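Local coordinates for protein PLP-Dependent L-Arginine Hydroxylase MppP (Streptomyces wadayamensis, PDB 6C9B) that oxidises L-arginine with the help of pyridoxal phosphate, acting as an oxidase rather than an oxygenase, and yields 4-hydroxy-2-ketoarginine and 2-ketoarginine, at residues P158-G163 and M350-L355; V298-P303 and S308-A313; Q338-W341 and S345-D348. One frame throughout, in Å; residues are numbered along the deposited sequence.

Contact 1. Residues P158-G163 and M350-L355. With EGV ((4S)-5-carbamimidamido-4-hydroxy-2-oxopentanoic acid), chain F.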
ATOM      1  N   PRO B 158     -14.755   6.306 -15.512  1.00 17.33           N
ATOM      2  CA  PRO B 158     -15.046   7.738 -15.650  1.00 18.70           C
ATOM      3  C   PRO B 158     -13.873   8.562 -15.197  1.00 17.47           C
ATOM      4  O   PRO B 158     -13.148   8.187 -14.261  1.00 17.52           O
ATOM      5  CB  PRO B 158     -16.266   7.945 -14.749  1.00 20.51           C
ATOM      6  CG  PRO B 158     -16.878   6.585 -14.636  1.00 19.71           C
ATOM      7  CD  PRO B 158     -15.710   5.646 -14.619  1.00 17.06           C
ATOM      8  N   ASN B 159     -13.624   9.671 -15.883  1.00 17.58           N
ATOM      9  CA  ASN B 159     -12.433  10.424 -15.537  1.00 17.44           C
ATOM     10  C   ASN B 159     -12.638  11.133 -14.210  1.00 21.01           C
ATOM     11  O   ASN B 159     -13.759  11.498 -13.826  1.00 19.73           O
ATOM     12  CB  ASN B 159     -12.065  11.432 -16.616  1.00 19.94           C
ATOM     13  CG  ASN B 159     -10.608  11.921 -16.496  1.00 20.26           C
ATOM     14  OD1 ASN B 159      -9.773  11.355 -15.730  1.00 21.02           O
ATOM     15  ND2 ASN B 159     -10.282  12.954 -17.248  1.00 20.85           N
ATOM     16  N   ASN B 160     -11.544  11.296 -13.517  1.00 17.89           N
ATOM     17  CA  ASN B 160     -11.414  12.133 -12.322  1.00 19.02           C
ATOM     18  C   ASN B 160     -10.512  13.261 -12.766  1.00 17.26           C
ATOM     19  O   ASN B 160      -9.335  13.008 -13.051  1.00 17.59           O
ATOM     20  CB  ASN B 160     -10.781  11.327 -11.191  1.00 18.71           C
ATOM     21  CG  ASN B 160     -10.596  12.111  -9.939  1.00 19.46           C
ATOM     22  OD1 ASN B 160     -10.899  13.305  -9.867  1.00 20.75           O
ATOM     23  ND2 ASN B 160     -10.148  11.426  -8.912  1.00 21.77           N
ATOM     24  N   PRO B 161     -10.976  14.511 -12.861  1.00 20.62           N
ATOM     25  CA  PRO B 161     -12.116  15.101 -12.154  1.00 18.75           C
ATOM     26  C   PRO B 161     -13.394  15.358 -12.937  1.00 18.55           C
ATOM     27  O   PRO B 161     -14.374  15.876 -12.400  1.00 20.97           O
ATOM     28  CB  PRO B 161     -11.521  16.434 -11.689  1.00 20.32           C
ATOM     29  CG  PRO B 161     -10.663  16.833 -12.856  1.00 22.31           C
ATOM     30  CD  PRO B 161     -10.041  15.548 -13.340  1.00 22.03           C
ATOM     31  N   THR B 162     -13.429  14.995 -14.209  1.00 17.24           N
ATOM     32  CA  THR B 162     -14.469  15.493 -15.088  1.00 16.40           C
ATOM     33  C   THR B 162     -15.703  14.607 -15.157  1.00 18.32           C
ATOM     34  O   THR B 162     -16.742  15.061 -15.654  1.00 20.32           O
ATOM     35  CB  THR B 162     -13.944  15.620 -16.514  1.00 19.00           C
ATOM     36  OG1 THR B 162     -13.735  14.296 -17.024  1.00 20.00           O
ATOM     37  CG2 THR B 162     -12.662  16.449 -16.584  1.00 21.76           C
ATOM     38  N   GLY B 163     -15.605  13.362 -14.714  1.00 18.27           N
ATOM     39  CA  GLY B 163     -16.687  12.400 -14.846  1.00 18.51           C
ATOM     40  C   GLY B 163     -16.916  11.858 -16.238  1.00 22.10           C
ATOM     41  O   GLY B 163     -17.866  11.092 -16.438  1.00 21.34           O
ATOM     42  N   MET B 350     -10.649  26.947 -11.506  1.00 23.40           N
ATOM     43  CA  MET B 350     -11.560  25.945 -10.976  1.00 22.56           C
ATOM     44  C   MET B 350     -11.109  25.440  -9.610  1.00 25.10           C
ATOM     45  O   MET B 350      -9.911  25.400  -9.295  1.00 24.94           O
ATOM     46  CB  MET B 350     -11.681  24.768 -11.924  1.00 23.50           C
ATOM     47  CG  MET B 350     -12.368  25.138 -13.215  1.00 26.62           C
ATOM     48  SD  MET B 350     -12.431  23.706 -14.324  1.00 27.74           S
ATOM     49  CE  MET B 350     -10.813  23.784 -15.098  1.00 46.00           C
ATOM     50  N   VAL B 351     -12.095  25.042  -8.797  1.00 21.85           N
ATOM     51  CA  VAL B 351     -11.865  24.194  -7.632  1.00 21.20           C
ATOM     52  C   VAL B 351     -12.719  22.945  -7.775  1.00 27.05           C
ATOM     53  O   VAL B 351     -13.702  22.914  -8.520  1.00 25.06           O
ATOM     54  CB  VAL B 351     -12.180  24.880  -6.284  1.00 24.13           C
ATOM     55  CG1 VAL B 351     -11.341  26.112  -6.099  1.00 25.70           C
ATOM     56  CG2 VAL B 351     -13.621  25.233  -6.199  1.00 29.37           C
ATOM     57  N   ARG B 352     -12.359  21.923  -7.015  1.00 20.97           N
ATOM     58  CA  ARG B 352     -13.087  20.660  -7.000  1.00 18.98           C
ATOM     59  C   ARG B 352     -13.674  20.443  -5.615  1.00 20.30           C
ATOM     60  O   ARG B 352     -13.001  20.668  -4.607  1.00 23.37           O
ATOM     61  CB  ARG B 352     -12.181  19.473  -7.376  1.00 19.20           C
ATOM     62  CG  ARG B 352     -12.957  18.250  -7.815  1.00 21.59           C
ATOM     63  CD  ARG B 352     -12.083  16.987  -7.870  1.00 22.98           C
ATOM     64  NE  ARG B 352     -11.733  16.544  -6.517  1.00 20.63           N
ATOM     65  CZ  ARG B 352     -11.145  15.380  -6.230  1.00 19.60           C
ATOM     66  NH1 ARG B 352     -10.875  15.068  -4.974  1.00 19.72           N
ATOM     67  NH2 ARG B 352     -10.822  14.522  -7.194  1.00 19.04           N
ATOM     68  N   ILE B 353     -14.935  20.011  -5.579  1.00 19.42           N
ATOM     69  CA  ILE B 353     -15.695  19.746  -4.357  1.00 21.37           C
ATOM     70  C   ILE B 353     -16.006  18.256  -4.271  1.00 23.40           C
ATOM     71  O   ILE B 353     -16.469  17.658  -5.250  1.00 23.38           O
ATOM     72  CB  ILE B 353     -17.003  20.557  -4.355  1.00 22.24           C
ATOM     73  CG1 ILE B 353     -16.690  22.046  -4.377  1.00 27.20           C
ATOM     74  CG2 ILE B 353     -17.883  20.213  -3.166  1.00 24.56           C
ATOM     75  CD1 ILE B 353     -17.935  22.893  -4.612  1.00 26.47           C
ATOM     76  N   ALA B 354     -15.762  17.667  -3.102  1.00 22.27           N
ATOM     77  CA  ALA B 354     -16.087  16.270  -2.843  1.00 20.04           C
ATOM     78  C   ALA B 354     -17.552  16.107  -2.477  1.00 26.29           C
ATOM     79  O   ALA B 354     -18.062  16.801  -1.592  1.00 23.76           O
ATOM     80  CB  ALA B 354     -15.236  15.728  -1.691  1.00 19.68           C
ATOM     81  N   LEU B 355     -18.227  15.181  -3.153  1.00 19.76           N
ATOM     82  CA  LEU B 355     -19.654  14.953  -2.951  1.00 20.77           C
ATOM     83  C   LEU B 355     -19.950  13.750  -2.058  1.00 21.00           C
ATOM     84  O   LEU B 355     -21.088  13.609  -1.587  1.00 21.53           O
ATOM     85  CB  LEU B 355     -20.350  14.758  -4.292  1.00 22.31           C
ATOM     86  CG  LEU B 355     -20.277  15.922  -5.288  1.00 20.32           C
ATOM     87  CD1 LEU B 355     -21.070  15.550  -6.527  1.00 23.45           C
ATOM     88  CD2 LEU B 355     -20.814  17.224  -4.696  1.00 21.34           C
TER
HETATM   89  C10 EGV F 401      -9.074  12.131  -5.008  1.00 27.52           C
HETATM   90  C02 EGV F 401      -5.278   9.919  -2.519  1.00 47.89           C
HETATM   91  C03 EGV F 401      -3.066   9.439  -3.575  1.00 40.87           C
HETATM   92  C06 EGV F 401      -6.343   9.749  -3.584  1.00 51.92           C
HETATM   93  C07 EGV F 401      -6.903  11.153  -3.899  1.00 55.20           C
HETATM   94  C09 EGV F 401      -7.896  11.172  -5.091  1.00 57.43           C
HETATM   95  N01 EGV F 401      -4.006  10.381  -3.058  1.00 39.76           N
HETATM   96  N04 EGV F 401      -1.825   9.890  -4.089  1.00 49.30           N
HETATM   97  N05 EGV F 401      -3.366   8.157  -3.610  1.00 25.84           N
HETATM   98  O08 EGV F 401      -7.347   8.945  -3.114  1.00 51.78           O
HETATM   99  O11 EGV F 401      -9.929  12.020  -5.866  1.00 19.59           O
HETATM  100  O12 EGV F 401      -9.167  12.987  -4.107  1.00 33.13           O
HETATM  101  O13 EGV F 401      -7.764  10.453  -6.076  1.00 49.11           O
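Asn160 and Arg352 meet at the carboxylate of the bound product EGV, and the three polar groups form the tight part of the contact. Arg352 NH1 donates to EGV O12 at 2.8 Å and Arg352 NH2 to EGV O11 at 3.0 Å, so the guanidinium presents an edge to the carboxylate, one nitrogen for each oxygen. Asn160 ND2 reaches the same EGV O11 at 3.1 Å, which leaves that oxygen with two donors. Between the protein groups, Arg352 NH2 also gives a weak, bent bond to Asn160 OD1 (2.9 Å, 125° at the hydrogen). Amide and guanidinium planes lie only 16° apart, and this near-flat layout lets Asn160 serve the ligand with its nitrogen and the arginine with its oxygen. The Arg352 chain leaves the strand extended through CB and CG, then bends about CG-CD (chi3 71°), bringing the guanidinium round to the ligand. The modified Lys221, which carries the cofactor, receives a further bond at its O3 from Asn160 ND2, while Ala26 O accepts from Arg352 NH1.

Away from the carboxylate the contact is loose, a single carbon contact of Pro161 CB with Arg352 CD at 3.9 Å; the nearest CA atoms, those of Pro161 and Arg352, are 7.6 Å apart. Asn160, Pro161 and Arg352 are nevertheless all buried. The peptide bond before Pro161 is cis, as in aminotransferases of this class, where an equivalent asparagine and arginine hold cofactor and substrate carboxylate. Segment 158-163 is in the loop from strand 152-156 of the large sheet to helix 168-181; strand 350-354 belongs to the smaller sheet, between strands 331-335 and 309-314, with helices 256-291 and 359-372 packed against Ile353.

Contact 2. Residues V298-P303 and S308-A313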
ATOM      1  N   VAL B 298     -19.977  32.147 -11.975  1.00 35.32           N
ATOM      2  CA  VAL B 298     -19.832  30.727 -11.648  1.00 34.84           C
ATOM      3  C   VAL B 298     -20.434  29.884 -12.762  1.00 28.09           C
ATOM      4  O   VAL B 298     -21.483  30.229 -13.326  1.00 33.49           O
ATOM      5  CB  VAL B 298     -20.503  30.388 -10.306  1.00 32.35           C
ATOM      6  CG1 VAL B 298     -20.443  28.888 -10.050  1.00 31.45           C
ATOM      7  CG2 VAL B 298     -19.834  31.139  -9.167  1.00 38.20           C
ATOM      8  N   SER B 299     -19.782  28.768 -13.064  1.00 26.47           N
ATOM      9  CA  SER B 299     -20.342  27.791 -13.982  1.00 26.86           C
ATOM     10  C   SER B 299     -19.839  26.414 -13.605  1.00 28.71           C
ATOM     11  O   SER B 299     -18.880  26.258 -12.836  1.00 25.60           O
ATOM     12  CB  SER B 299     -19.978  28.114 -15.435  1.00 31.69           C
ATOM     13  OG  SER B 299     -18.577  28.078 -15.605  1.00 29.48           O
ATOM     14  N   PHE B 300     -20.476  25.410 -14.194  1.00 25.39           N
ATOM     15  CA  PHE B 300     -20.151  24.014 -13.925  1.00 23.01           C
ATOM     16  C   PHE B 300     -19.633  23.345 -15.181  1.00 22.53           C
ATOM     17  O   PHE B 300     -20.411  23.139 -16.133  1.00 23.66           O
ATOM     18  CB  PHE B 300     -21.381  23.296 -13.386  1.00 28.22           C
ATOM     19  CG  PHE B 300     -21.723  23.744 -12.004  1.00 32.11           C
ATOM     20  CD1 PHE B 300     -21.117  23.145 -10.915  1.00 36.03           C
ATOM     21  CD2 PHE B 300     -22.567  24.805 -11.804  1.00 37.65           C
ATOM     22  CE1 PHE B 300     -21.387  23.578  -9.646  1.00 34.34           C
ATOM     23  CE2 PHE B 300     -22.842  25.242 -10.520  1.00 40.67           C
ATOM     24  CZ  PHE B 300     -22.240  24.626  -9.459  1.00 28.45           C
ATOM     25  N   PRO B 301     -18.331  23.048 -15.256  1.00 21.46           N
ATOM     26  CA  PRO B 301     -17.769  22.569 -16.532  1.00 25.27           C
ATOM     27  C   PRO B 301     -18.254  21.200 -16.962  1.00 25.19           C
ATOM     28  O   PRO B 301     -18.166  20.899 -18.160  1.00 23.13           O
ATOM     29  CB  PRO B 301     -16.256  22.563 -16.281  1.00 25.86           C
ATOM     30  CG  PRO B 301     -16.051  22.814 -14.867  1.00 28.94           C
ATOM     31  CD  PRO B 301     -17.285  23.413 -14.281  1.00 22.58           C
ATOM     32  N   ASP B 302     -18.771  20.371 -16.053  1.00 23.58           N
ATOM     33  CA  ASP B 302     -19.150  18.991 -16.362  1.00 24.62           C
ATOM     34  C   ASP B 302     -20.633  18.775 -16.081  1.00 23.37           C
ATOM     35  O   ASP B 302     -21.003  18.086 -15.119  1.00 22.21           O
ATOM     36  CB  ASP B 302     -18.283  18.038 -15.545  1.00 21.17           C
ATOM     37  CG  ASP B 302     -16.815  18.427 -15.578  1.00 22.93           C
ATOM     38  OD1 ASP B 302     -16.293  18.604 -16.701  1.00 25.36           O
ATOM     39  OD2 ASP B 302     -16.207  18.580 -14.499  1.00 25.17           O
ATOM     40  N   PRO B 303     -21.520  19.358 -16.902  1.00 24.23           N
ATOM     41  CA  PRO B 303     -22.947  19.323 -16.556  1.00 28.95           C
ATOM     42  C   PRO B 303     -23.512  17.923 -16.443  1.00 24.88           C
ATOM     43  O   PRO B 303     -24.454  17.722 -15.668  1.00 31.37           O
ATOM     44  CB  PRO B 303     -23.618  20.111 -17.702  1.00 33.21           C
ATOM     45  CG  PRO B 303     -22.586  20.242 -18.786  1.00 31.78           C
ATOM     46  CD  PRO B 303     -21.258  20.186 -18.096  1.00 24.63           C
ATOM     47  N   SER B 308     -18.467  11.330  -8.037  1.00 20.92           N
ATOM     48  CA  SER B 308     -18.575  11.796  -6.662  1.00 19.78           C
ATOM     49  C   SER B 308     -17.749  13.037  -6.388  1.00 19.62           C
ATOM     50  O   SER B 308     -17.580  13.409  -5.229  1.00 21.17           O
ATOM     51  CB  SER B 308     -18.147  10.704  -5.688  1.00 23.81           C
ATOM     52  OG  SER B 308     -16.776  10.355  -5.901  1.00 19.79           O
ATOM     53  N   VAL B 309     -17.208  13.671  -7.421  1.00 19.08           N
ATOM     54  CA  VAL B 309     -16.538  14.947  -7.272  1.00 20.18           C
ATOM     55  C   VAL B 309     -17.120  15.911  -8.301  1.00 21.40           C
ATOM     56  O   VAL B 309     -17.649  15.505  -9.335  1.00 21.10           O
ATOM     57  CB  VAL B 309     -15.013  14.817  -7.419  1.00 20.54           C
ATOM     58  CG1 VAL B 309     -14.458  13.884  -6.347  1.00 20.52           C
ATOM     59  CG2 VAL B 309     -14.626  14.280  -8.840  1.00 20.20           C
ATOM     60  N   GLU B 310     -17.014  17.207  -8.002  1.00 21.09           N
ATOM     61  CA  GLU B 310     -17.654  18.233  -8.821  1.00 22.09           C
ATOM     62  C   GLU B 310     -16.712  19.410  -9.012  1.00 21.76           C
ATOM     63  O   GLU B 310     -16.308  20.046  -8.036  1.00 22.36           O
ATOM     64  CB  GLU B 310     -18.967  18.700  -8.162  1.00 22.18           C
ATOM     65  CG  GLU B 310     -19.685  19.836  -8.852  1.00 22.18           C
ATOM     66  CD  GLU B 310     -20.446  19.419 -10.112  1.00 36.95           C
ATOM     67  OE1 GLU B 310     -20.320  18.261 -10.565  1.00 31.90           O
ATOM     68  OE2 GLU B 310     -21.166  20.271 -10.661  1.00 49.78           O
ATOM     69  N   ARG B 311     -16.440  19.756 -10.266  1.00 20.83           N
ATOM     70  CA  ARG B 311     -15.672  20.956 -10.589  1.00 18.91           C
ATOM     71  C   ARG B 311     -16.585  22.169 -10.645  1.00 22.12           C
ATOM     72  O   ARG B 311     -17.709  22.105 -11.152  1.00 23.07           O
ATOM     73  CB  ARG B 311     -14.961  20.818 -11.937  1.00 21.78           C
ATOM     74  CG  ARG B 311     -13.927  19.702 -11.991  1.00 21.06           C
ATOM     75  CD  ARG B 311     -13.003  19.902 -13.179  1.00 20.34           C
ATOM     76  NE  ARG B 311     -13.698  19.759 -14.451  1.00 20.01           N
ATOM     77  CZ  ARG B 311     -13.117  19.968 -15.631  1.00 19.56           C
ATOM     78  NH1 ARG B 311     -11.856  20.353 -15.664  1.00 22.53           N
ATOM     79  NH2 ARG B 311     -13.794  19.818 -16.765  1.00 23.24           N
ATOM     80  N   VAL B 312     -16.082  23.284 -10.131  1.00 22.30           N
ATOM     81  CA  VAL B 312     -16.766  24.567 -10.196  1.00 20.80           C
ATOM     82  C   VAL B 312     -15.780  25.579 -10.774  1.00 25.50           C
ATOM     83  O   VAL B 312     -14.630  25.651 -10.331  1.00 25.40           O
ATOM     84  CB  VAL B 312     -17.280  25.010  -8.810  1.00 21.65           C
ATOM     85  CG1 VAL B 312     -16.167  25.137  -7.845  1.00 65.55           C
ATOM     86  CG2 VAL B 312     -18.032  26.327  -8.926  1.00 25.86           C
ATOM     87  N   ALA B 313     -16.210  26.332 -11.781  1.00 23.02           N
ATOM     88  CA  ALA B 313     -15.381  27.341 -12.417  1.00 23.94           C
ATOM     89  C   ALA B 313     -15.853  28.728 -12.029  1.00 30.58           C
ATOM     90  O   ALA B 313     -17.043  28.956 -11.779  1.00 28.55           O
ATOM     91  CB  ALA B 313     -15.421  27.233 -13.943  1.00 23.14           C
TER
HETATM   92  O   HOH W   1     -19.115  20.630 -13.119  1.00 21.85           O
HETATM   93  O   HOH W   2     -17.500  18.024 -12.262  1.00 23.15           O
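Ser299 and Ala313 pair in a beta hairpin, joining the outer strand 298-299 of the smaller sheet to strand 309-314. They form an antiparallel hydrogen-bonded pair: Ser299 N gives to Ala313 O at 3.0 Å, and Ala313 N returns a straighter bond to Ser299 O at 2.9 Å.

Van der Waals contacts flank this pair. Val298 CG1 packs on Val312 CG2 at 3.7 Å, and Pro301 CG lies over one face of the Arg311 guanidinium while touching Arg311 CB at 3.7 Å. Phe300 CE1 approaches Val312 CG2 at 4.4 Å, and the ring also rests on Val288 of helix 256-291.

Further along, past Pro301, the interaction is ionic. Asp302 meets Arg311 in a side-on salt bridge with carboxylate and guanidinium planes 2° apart. Both carboxylate oxygens use their syn lone pairs, and the bend of the arginine chain at chi3 (-66°) turns NE and NH2 to face them together. Glu310 forms salt bridges through OE2 with Arg289 and through OE1 with Arg285, both of helix 256-291, which probably offsets its closeness to Asp302.

Two waters fill in the backbone bonding where the strands part; one accepts from Asp302 N and the other from Arg311 N at 2.8 Å. The bridge itself measures 2.8 Å from Arg311 NE to Asp302 OD2 and 2.8 Å from Arg311 NH2 to Asp302 OD1.

Contact 3. Residues Q338-W341 and S345-D348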
ATOM      1  N   GLN B 338      -3.605  21.162 -10.485  1.00 22.80           N
ATOM      2  CA  GLN B 338      -2.708  20.019 -10.622  1.00 27.44           C
ATOM      3  C   GLN B 338      -3.333  18.795 -11.288  1.00 25.14           C
ATOM      4  O   GLN B 338      -2.582  17.873 -11.628  1.00 21.59           O
ATOM      5  CB  GLN B 338      -2.149  19.658  -9.271  1.00 31.95           C
ATOM      6  CG  GLN B 338      -0.950  20.567  -8.951  1.00 40.78           C
ATOM      7  CD  GLN B 338      -0.759  20.827  -7.483  1.00 45.20           C
ATOM      8  OE1 GLN B 338      -1.719  20.945  -6.723  1.00 42.54           O
ATOM      9  NE2 GLN B 338       0.498  20.919  -7.070  1.00 38.20           N
ATOM     10  N   PHE B 339      -4.652  18.760 -11.505  1.00 19.90           N
ATOM     11  CA  PHE B 339      -5.213  17.755 -12.409  1.00 16.48           C
ATOM     12  C   PHE B 339      -4.756  17.976 -13.839  1.00 19.93           C
ATOM     13  O   PHE B 339      -4.758  17.036 -14.644  1.00 18.87           O
ATOM     14  CB  PHE B 339      -6.738  17.801 -12.395  1.00 21.41           C
ATOM     15  CG  PHE B 339      -7.357  17.426 -11.081  1.00 19.96           C
ATOM     16  CD1 PHE B 339      -7.539  16.102 -10.728  1.00 22.79           C
ATOM     17  CD2 PHE B 339      -7.807  18.414 -10.224  1.00 23.44           C
ATOM     18  CE1 PHE B 339      -8.123  15.763  -9.521  1.00 37.46           C
ATOM     19  CE2 PHE B 339      -8.395  18.082  -9.016  1.00 24.02           C
ATOM     20  CZ  PHE B 339      -8.554  16.758  -8.666  1.00 32.18           C
ATOM     21  N   HIS B 340      -4.377  19.204 -14.172  1.00 18.25           N
ATOM     22  CA  HIS B 340      -3.911  19.526 -15.521  1.00 20.04           C
ATOM     23  C   HIS B 340      -2.395  19.388 -15.516  1.00 18.23           C
ATOM     24  O   HIS B 340      -1.625  20.356 -15.553  1.00 20.97           O
ATOM     25  CB  HIS B 340      -4.386  20.905 -15.925  1.00 22.73           C
ATOM     26  CG  HIS B 340      -5.872  21.019 -15.905  1.00 23.04           C
ATOM     27  ND1 HIS B 340      -6.646  20.859 -17.037  1.00 23.77           N
ATOM     28  CD2 HIS B 340      -6.733  21.213 -14.880  1.00 22.16           C
ATOM     29  CE1 HIS B 340      -7.921  20.998 -16.711  1.00 25.41           C
ATOM     30  NE2 HIS B 340      -8.000  21.192 -15.406  1.00 23.63           N
ATOM     31  N   TRP B 341      -1.997  18.115 -15.461  1.00 18.94           N
ATOM     32  CA  TRP B 341      -0.632  17.727 -15.150  1.00 21.60           C
ATOM     33  C   TRP B 341       0.347  18.124 -16.255  1.00 22.11           C
ATOM     34  O   TRP B 341       1.546  18.174 -16.007  1.00 22.87           O
ATOM     35  CB  TRP B 341      -0.589  16.213 -14.880  1.00 20.54           C
ATOM     36  CG  TRP B 341      -1.180  15.392 -15.991  1.00 17.51           C
ATOM     37  CD1 TRP B 341      -2.452  14.881 -16.061  1.00 19.51           C
ATOM     38  CD2 TRP B 341      -0.522  15.006 -17.215  1.00 15.33           C
ATOM     39  NE1 TRP B 341      -2.636  14.210 -17.270  1.00 19.46           N
ATOM     40  CE2 TRP B 341      -1.460  14.260 -17.981  1.00 15.81           C
ATOM     41  CE3 TRP B 341       0.760  15.212 -17.727  1.00 20.15           C
ATOM     42  CZ2 TRP B 341      -1.150  13.733 -19.244  1.00 19.24           C
ATOM     43  CZ3 TRP B 341       1.075  14.667 -18.977  1.00 21.56           C
ATOM     44  CH2 TRP B 341       0.113  13.954 -19.719  1.00 18.86           C
ATOM     45  N   SER B 345      -2.022  25.775 -15.713  1.00 29.45           N
ATOM     46  CA  SER B 345      -2.827  26.987 -15.856  1.00 30.43           C
ATOM     47  C   SER B 345      -4.214  26.700 -16.441  1.00 25.09           C
ATOM     48  O   SER B 345      -5.142  27.490 -16.208  1.00 29.61           O
ATOM     49  CB  SER B 345      -2.071  28.008 -16.714  1.00 33.20           C
ATOM     50  OG  SER B 345      -1.913  27.535 -18.039  1.00 38.44           O
ATOM     51  N   ASP B 346      -4.392  25.564 -17.136  1.00 25.57           N
ATOM     52  CA  ASP B 346      -5.710  25.182 -17.631  1.00 26.76           C
ATOM     53  C   ASP B 346      -6.720  25.069 -16.485  1.00 27.09           C
ATOM     54  O   ASP B 346      -7.923  25.235 -16.701  1.00 27.47           O
ATOM     55  CB  ASP B 346      -5.639  23.842 -18.381  1.00 27.56           C
ATOM     56  CG  ASP B 346      -4.987  23.942 -19.775  1.00 30.11           C
ATOM     57  OD1 ASP B 346      -4.640  25.045 -20.246  1.00 31.64           O
ATOM     58  OD2 ASP B 346      -4.824  22.864 -20.395  1.00 29.56           O
ATOM     59  N   GLY B 347      -6.256  24.773 -15.270  1.00 25.04           N
ATOM     60  CA  GLY B 347      -7.136  24.606 -14.122  1.00 27.62           C
ATOM     61  C   GLY B 347      -7.127  25.773 -13.159  1.00 25.81           C
ATOM     62  O   GLY B 347      -7.590  25.654 -12.016  1.00 25.91           O
ATOM     63  N   ASP B 348      -6.600  26.919 -13.598  1.00 23.61           N
ATOM     64  CA  ASP B 348      -6.374  28.016 -12.671  1.00 29.78           C
ATOM     65  C   ASP B 348      -7.661  28.634 -12.158  1.00 33.66           C
ATOM     66  O   ASP B 348      -7.632  29.309 -11.127  1.00 30.08           O
ATOM     67  CB  ASP B 348      -5.536  29.114 -13.317  1.00 42.01           C
ATOM     68  CG  ASP B 348      -4.167  29.222 -12.699  1.00 62.39           C
ATOM     69  OD1 ASP B 348      -4.081  29.194 -11.451  1.00 76.47           O
ATOM     70  OD2 ASP B 348      -3.177  29.328 -13.451  1.00 59.48           O
TER
HETATM   71  O   HOH W   3      -6.614  20.863 -20.007  1.00 26.35           O
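An inverse gamma turn centred on His340 lies in the long loop between strands 331-335 and 350-354, and its histidine ring packs against a second short turn of the same loop, residues 345-348. The turn is closed by a weak backbone bond from Trp341 N to Phe339 O (3.1 Å), and it leaves the His340 CB pointing at the opposite segment. With CG beside the backbone N (chi1 -59°), the imidazole presents one face to the Asp346-Gly347 peptide. Asp346 C sits over the ring centre and Gly347 N is offset toward the rim, 3.6 Å above the plane. His340 CD2 reaches Gly347 CA at 3.5 Å, so close an approach that the absence of a CB on Gly347 matters to the fit.

On the other side of CG, His340 ND1 touches Asp346 CB at 3.4 Å. Ring and carboxylate planes stand 83° apart, and no direct hydrogen bond links the segments. A water in the ring plane bridges instead: it lies 3.0 Å from His340 ND1 and donates to Asp346 OD2 at 2.7 Å.

Asp348 N bonds back to Ser345 O at 3.0 Å, keeping the second turn compact. His340 also packs on Pro113, just after strand 107-112 of the larger sheet, and on Met350 of strand 350-354 in the smaller one. The contact thus folds up the loop connecting the antiparallel neighbours 331-335 and 350-354 of the smaller sheet, its inverse gamma turn at His340 lying against a 3-10 segment that includes 345-346.

Contacts 2 and 3 both lie, along the chain, inside the loop that contact 1 closes. Contact 1 supplies Asn160 and Arg352 to the ligand's carboxylate; the side chains of Arg311 in contact 2 and His340 in contact 3 are about 11 and 13 Å from EGV. Contacts 1 and 2, centres about 7 Å apart, share a sheet: Ile353 N and Glu310 O are 2.8 Å apart, probably hydrogen-bonded. Contact 3 reaches contact 1 through Phe339, whose CZ packs 3.5 Å from Arg352 NH2 and whose CE1 lies near Asn160 OD1. Contacts 2 and 3 meet more loosely, Arg311 NH1 lying 4.0 Å from His340 NE2.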